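Local coordinates for oxidoreductase, Gfo/Idh/MocA family (Vibrio cholerae, PDB 1XEA), which is of unconfirmed substrate but probably carries out a nucleotide-dependent oxidation or reduction, as other enzymes of the Gfo/Idh/MocA family do with NAD(P), at residues 4-9 and 62-67; 121-126 and 168-173. All coordinates share one frame; numbering follows the deposited sequence.

Interaction 1 of 2, residues 4-9 and 62-67; sequences KIAMIG and YGVDAV
Lys4 and Asp65 hold each other by two hydrogen bonds. The backbone N-H of Asp65 donates a hydrogen bond to Lys4 O over 2.7 Å, lying in the carbonyl plane, while Lys4 N reaches back to the carboxylate, 3.0 Å from Asp65 OD2. That oxygen uses its anti lone pair, on the side away from OD1, and the bond is moderately bent (149° at the hydrogen). Asp65 CG lies anti to its own carbonyl carbon (chi1 -68°), beside the backbone N, which turns the carboxylate back to Lys4. Two residues along strand 3-8, Ala6 N donates to Ala66 O at 2.9 Å, and the parallel register Ile5–Ala66, Ala6–Val67 is set. Weaker CA-H...O contacts follow, notably from Val67 CA to Ala6 O.

The long arm of Lys4 starts with CG anti to the backbone N (chi1 -173°) and bends at its far end, its CD running beside Tyr62 O; the ammonium group goes on to a salt bridge with Glu29 of the neighbouring strand. On the sheet face that carries Ala6, its methyl touches two valine branches that approach roughly at right angles to each other, Val64 CG1 at 3.7 Å and Val67 CG1 at 3.9 Å. Ile8 extends the apolar patch, its CD1 reaching Val67 CB at 3.5 Å. Ile5 and Ala66 point to the other face, where helix 268-281 covers them. Pairing of strand 3-8 with strand 66-69 in a parallel sheet, leading into Gly9, the first glycine of a probable GxGxxA nucleotide-binding turn, is characteristic of the NAD-binding Rossmann fold.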
loop_
_atom_site.group_PDB
_atom_site.type_symbol
_atom_site.label_atom_id
_atom_site.label_comp_id
_atom_site.label_asym_id
_atom_site.label_seq_id
_atom_site.Cartn_x
_atom_site.Cartn_y
_atom_site.Cartn_z
ATOM N N LYS A 4 23.014 -35.993 15.423
ATOM C CA LYS A 4 22.428 -35.956 16.759
ATOM C C LYS A 4 22.869 -34.629 17.370
ATOM O O LYS A 4 24.035 -34.438 17.726
ATOM C CB LYS A 4 22.936 -37.135 17.597
ATOM C CG LYS A 4 22.281 -37.313 18.972
ATOM C CD LYS A 4 22.937 -38.472 19.748
ATOM C CE LYS A 4 21.990 -39.657 19.952
ATOM N NZ LYS A 4 20.805 -39.301 20.796
ATOM N N ILE A 5 21.926 -33.705 17.457
ATOM C CA ILE A 5 22.194 -32.382 17.990
ATOM C C ILE A 5 21.657 -32.270 19.411
ATOM O O ILE A 5 20.623 -32.841 19.737
ATOM C CB ILE A 5 21.532 -31.293 17.081
ATOM C CG1 ILE A 5 22.374 -31.059 15.825
ATOM C CG2 ILE A 5 21.401 -29.977 17.825
ATOM C CD1 ILE A 5 22.501 -32.250 14.905
ATOM N N ALA A 6 22.367 -31.543 20.261
ATOM C CA ALA A 6 21.922 -31.357 21.625
ATOM C C ALA A 6 21.628 -29.882 21.789
ATOM O O ALA A 6 22.440 -29.027 21.423
ATOM C CB ALA A 6 22.998 -31.786 22.587
HETATM N N MSE A 7 20.453 -29.580 22.314
HETATM C CA MSE A 7 20.078 -28.199 22.538
HETATM C C MSE A 7 20.133 -27.875 24.024
HETATM O O MSE A 7 19.316 -28.350 24.815
HETATM C CB MSE A 7 18.679 -27.941 22.000
HETATM C CG MSE A 7 18.622 -27.867 20.496
HETATM SE SE MSE A 7 16.871 -27.388 19.872
HETATM C CE MSE A 7 16.497 -25.921 21.082
ATOM N N ILE A 8 21.107 -27.059 24.392
ATOM C CA ILE A 8 21.282 -26.669 25.773
ATOM C C ILE A 8 20.656 -25.308 26.013
ATOM O O ILE A 8 20.949 -24.351 25.296
ATOM C CB ILE A 8 22.780 -26.584 26.150
ATOM C CG1 ILE A 8 23.441 -27.961 26.034
ATOM C CG2 ILE A 8 22.934 -26.034 27.555
ATOM C CD1 ILE A 8 23.928 -28.296 24.649
ATOM N N GLY A 9 19.788 -25.230 27.017
ATOM C CA GLY A 9 19.142 -23.969 27.355
ATOM C C GLY A 9 17.890 -23.684 26.553
ATOM O O GLY A 9 17.936 -23.038 25.507
ATOM N N TYR A 62 25.226 -39.174 25.391
ATOM C CA TYR A 62 24.510 -39.625 24.206
ATOM C C TYR A 62 25.334 -39.551 22.917
ATOM O O TYR A 62 24.853 -39.897 21.833
ATOM C CB TYR A 62 23.231 -38.804 24.063
ATOM C CG TYR A 62 22.436 -38.715 25.344
ATOM C CD1 TYR A 62 22.759 -37.785 26.328
ATOM C CD2 TYR A 62 21.366 -39.572 25.581
ATOM C CE1 TYR A 62 22.029 -37.713 27.519
ATOM C CE2 TYR A 62 20.631 -39.511 26.766
ATOM C CZ TYR A 62 20.962 -38.582 27.732
ATOM O OH TYR A 62 20.217 -38.517 28.892
ATOM N N GLY A 63 26.579 -39.105 23.039
ATOM C CA GLY A 63 27.446 -39.000 21.877
ATOM C C GLY A 63 26.859 -38.145 20.773
ATOM O O GLY A 63 26.616 -38.630 19.663
ATOM N N VAL A 64 26.641 -36.869 21.091
ATOM C CA VAL A 64 26.080 -35.899 20.159
ATOM C C VAL A 64 27.104 -35.462 19.125
ATOM O O VAL A 64 28.305 -35.526 19.368
ATOM C CB VAL A 64 25.583 -34.653 20.909
ATOM C CG1 VAL A 64 24.526 -35.051 21.937
ATOM C CG2 VAL A 64 26.750 -33.965 21.593
ATOM N N ASP A 65 26.619 -35.022 17.970
ATOM C CA ASP A 65 27.485 -34.569 16.889
ATOM C C ASP A 65 27.724 -33.067 16.947
ATOM O O ASP A 65 28.628 -32.546 16.292
ATOM C CB ASP A 65 26.871 -34.960 15.547
ATOM C CG ASP A 65 26.872 -36.459 15.332
ATOM O OD1 ASP A 65 27.975 -37.028 15.136
ATOM O OD2 ASP A 65 25.775 -37.067 15.373
ATOM N N ALA A 66 26.905 -32.381 17.738
ATOM C CA ALA A 66 27.016 -30.942 17.904
ATOM C C ALA A 66 26.019 -30.450 18.960
ATOM O O ALA A 66 25.052 -31.144 19.286
ATOM C CB ALA A 66 26.767 -30.243 16.567
ATOM N N VAL A 67 26.272 -29.253 19.495
ATOM C CA VAL A 67 25.407 -28.637 20.500
ATOM C C VAL A 67 24.993 -27.226 20.076
ATOM O O VAL A 67 25.745 -26.519 19.402
ATOM C CB VAL A 67 26.107 -28.546 21.879
ATOM C CG1 VAL A 67 26.403 -29.932 22.404
ATOM C CG2 VAL A 67 27.379 -27.738 21.766
#

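Interaction 2 of 2, residues 121-126 and 168-173; sequences FNRRHI and FIHPLD
Arg124 and Asp173 carry the charged part of this contact, a two-pronged salt bridge. Arg124 NE donates to the syn lone pair of Asp173 OD2 at 2.8 Å, almost within the guanidinium plane, and Arg124 NH2 donates to Asp173 OD1. The extended arginine chain presents this edge to the acid, with the two flat groups turned 33° apart. Asp173 CG stands anti to the backbone N (chi1 171°), which carries the carboxylate out from helix 160-175 to the loop.

Phe121 packs its ring face on Asp173: the carboxylate stacks over it, the planes only 14° apart, with Asp173 OD2 3.5 Å from Phe121 CG, and Asp173 CB makes a CH-pi contact. At the ring edge, Phe121 CE2 meets Ile169 CG1 at 4.0 Å.

Around His170 a face contact is joined by a water bridge. The guanidinium of Arg123 lies over one face of the imidazole, tilted by 45°, while its NH1 is engaged by Glu224. A water accepts from Arg123 N at 3.0 Å and is hydrogen-bonded to His170 ND1 at 2.8 Å, bridging backbone and imidazole. Lys94 touches His170, and the pair probably lines the active site, like the lysine of (E/D)KP and histidine of D-x-x-x-H in this family.

Asp173 OD1 is also bound by Arg291 and Ser295. The paired bonds fix its carboxylate's rotation, probably positioning the helix turn that carries His170.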
loop_
_atom_site.group_PDB
_atom_site.type_symbol
_atom_site.label_atom_id
_atom_site.label_comp_id
_atom_site.label_asym_id
_atom_site.label_seq_id
_atom_site.Cartn_x
_atom_site.Cartn_y
_atom_site.Cartn_z
ATOM N N PHE A 121 22.688 -15.750 13.368
ATOM C CA PHE A 121 22.253 -14.485 12.793
ATOM C C PHE A 121 21.252 -14.796 11.688
ATOM O O PHE A 121 21.606 -14.802 10.506
ATOM C CB PHE A 121 23.443 -13.752 12.194
ATOM C CG PHE A 121 24.346 -13.107 13.204
ATOM C CD1 PHE A 121 25.679 -13.507 13.318
ATOM C CD2 PHE A 121 23.897 -12.026 13.965
ATOM C CE1 PHE A 121 26.554 -12.834 14.167
ATOM C CE2 PHE A 121 24.760 -11.341 14.820
ATOM C CZ PHE A 121 26.091 -11.745 14.919
ATOM N N ASN A 122 20.002 -15.036 12.072
ATOM C CA ASN A 122 18.968 -15.382 11.108
ATOM C C ASN A 122 18.782 -14.370 9.969
ATOM O O ASN A 122 18.467 -14.757 8.846
ATOM C CB ASN A 122 17.637 -15.636 11.826
ATOM C CG ASN A 122 16.988 -14.370 12.335
ATOM O OD1 ASN A 122 15.821 -14.119 12.053
ATOM N ND2 ASN A 122 17.730 -13.570 13.094
ATOM N N ARG A 123 19.000 -13.088 10.244
ATOM C CA ARG A 123 18.841 -12.068 9.220
ATOM C C ARG A 123 19.866 -12.172 8.090
ATOM O O ARG A 123 19.971 -11.260 7.271
ATOM C CB ARG A 123 18.900 -10.677 9.851
ATOM C CG ARG A 123 17.575 -9.967 9.920
ATOM C CD ARG A 123 17.423 -9.203 11.222
ATOM N NE ARG A 123 16.962 -10.073 12.300
ATOM C CZ ARG A 123 15.770 -9.972 12.879
ATOM N NH1 ARG A 123 14.911 -9.037 12.499
ATOM N NH2 ARG A 123 15.429 -10.823 13.832
ATOM N N ARG A 124 20.641 -13.254 8.043
ATOM C CA ARG A 124 21.606 -13.429 6.948
ATOM C C ARG A 124 21.051 -14.469 5.989
ATOM O O ARG A 124 21.603 -14.687 4.915
ATOM C CB ARG A 124 22.953 -13.951 7.447
ATOM C CG ARG A 124 23.803 -12.971 8.213
ATOM C CD ARG A 124 25.173 -13.588 8.491
ATOM N NE ARG A 124 25.886 -12.820 9.507
ATOM C CZ ARG A 124 26.991 -13.224 10.125
ATOM N NH1 ARG A 124 27.523 -14.404 9.829
ATOM N NH2 ARG A 124 27.549 -12.451 11.051
ATOM N N HIS A 125 19.960 -15.112 6.404
ATOM C CA HIS A 125 19.310 -16.166 5.634
ATOM C C HIS A 125 17.856 -15.868 5.305
ATOM O O HIS A 125 17.042 -16.787 5.178
ATOM C CB HIS A 125 19.362 -17.467 6.419
ATOM C CG HIS A 125 20.737 -17.833 6.862
ATOM N ND1 HIS A 125 21.625 -18.496 6.044
ATOM C CD2 HIS A 125 21.412 -17.539 7.998
ATOM C CE1 HIS A 125 22.791 -18.590 6.655
ATOM N NE2 HIS A 125 22.689 -18.017 7.841
ATOM N N ILE A 126 17.508 -14.596 5.187
ATOM C CA ILE A 126 16.132 -14.260 4.868
ATOM C C ILE A 126 15.865 -14.681 3.429
ATOM O O ILE A 126 16.372 -14.060 2.484
ATOM C CB ILE A 126 15.881 -12.766 5.043
ATOM C CG1 ILE A 126 16.266 -12.367 6.463
ATOM C CG2 ILE A 126 14.417 -12.445 4.771
ATOM C CD1 ILE A 126 15.568 -13.166 7.541
ATOM N N PHE A 168 20.394 -4.210 18.487
ATOM C CA PHE A 168 21.035 -3.473 17.401
ATOM C C PHE A 168 21.982 -4.340 16.590
ATOM O O PHE A 168 22.217 -4.097 15.405
ATOM C CB PHE A 168 21.804 -2.279 17.961
ATOM C CG PHE A 168 22.297 -1.343 16.911
ATOM C CD1 PHE A 168 21.399 -0.577 16.174
ATOM C CD2 PHE A 168 23.661 -1.229 16.644
ATOM C CE1 PHE A 168 21.848 0.295 15.180
ATOM C CE2 PHE A 168 24.125 -0.359 15.651
ATOM C CZ PHE A 168 23.218 0.409 14.913
ATOM N N ILE A 169 22.529 -5.361 17.233
ATOM C CA ILE A 169 23.454 -6.253 16.556
ATOM C C ILE A 169 22.778 -6.908 15.361
ATOM O O ILE A 169 23.442 -7.312 14.421
ATOM C CB ILE A 169 23.983 -7.330 17.519
ATOM C CG1 ILE A 169 25.241 -7.970 16.931
ATOM C CG2 ILE A 169 22.913 -8.378 17.766
ATOM C CD1 ILE A 169 26.114 -8.614 17.963
ATOM N N HIS A 170 21.455 -7.012 15.401
ATOM C CA HIS A 170 20.740 -7.611 14.296
ATOM C C HIS A 170 20.935 -6.758 13.051
ATOM O O HIS A 170 21.559 -7.191 12.088
ATOM C CB HIS A 170 19.256 -7.736 14.608
ATOM C CG HIS A 170 18.880 -9.040 15.232
ATOM N ND1 HIS A 170 19.260 -10.254 14.700
ATOM C CD2 HIS A 170 18.165 -9.326 16.345
ATOM C CE1 HIS A 170 18.800 -11.230 15.461
ATOM N NE2 HIS A 170 18.131 -10.694 16.467
ATOM N N PRO A 171 20.414 -5.520 13.052
ATOM C CA PRO A 171 20.592 -4.685 11.857
ATOM C C PRO A 171 22.048 -4.368 11.536
ATOM O O PRO A 171 22.441 -4.328 10.370
ATOM C CB PRO A 171 19.781 -3.432 12.188
ATOM C CG PRO A 171 19.867 -3.350 13.670
ATOM C CD PRO A 171 19.674 -4.788 14.097
ATOM N N LEU A 172 22.843 -4.160 12.580
ATOM C CA LEU A 172 24.247 -3.840 12.404
ATOM C C LEU A 172 24.974 -4.929 11.611
ATOM O O LEU A 172 25.614 -4.648 10.593
ATOM C CB LEU A 172 24.922 -3.650 13.761
ATOM C CG LEU A 172 26.365 -3.124 13.692
ATOM C CD1 LEU A 172 26.358 -1.685 13.184
ATOM C CD2 LEU A 172 27.007 -3.212 15.058
ATOM N N ASP A 173 24.876 -6.169 12.081
ATOM C CA ASP A 173 25.517 -7.289 11.407
ATOM C C ASP A 173 24.967 -7.499 10.003
ATOM O O ASP A 173 25.724 -7.689 9.048
ATOM C CB ASP A 173 25.324 -8.590 12.185
ATOM C CG ASP A 173 25.785 -9.812 11.389
ATOM O OD1 ASP A 173 27.003 -10.037 11.262
ATOM O OD2 ASP A 173 24.930 -10.547 10.867
HETATM O O HOH W 1 20.276 -11.703 12.568
#

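Interaction 1 is complete by residue 67, well before interaction 2 begins at 121, and they do not touch: their centres are 25 Å apart and their nearest atoms about 13 Å. Interaction 1 joins neighbouring strands of the five-stranded parallel sheet. Interaction 2 begins directly after strand 117-120, the last strand of that sheet in chain order and one of its outermost, and ties the exit loop to helix 160-175 near the centre of the chain. Helix 268-281 links the two settings, packing on Ile5 and Ala66 in one and on Asn122 and His125 in the other. Together they illustrate a Rossmann-type sheet built from backbone pairing and joined to the rest of the chain through buried side-chain chemistry.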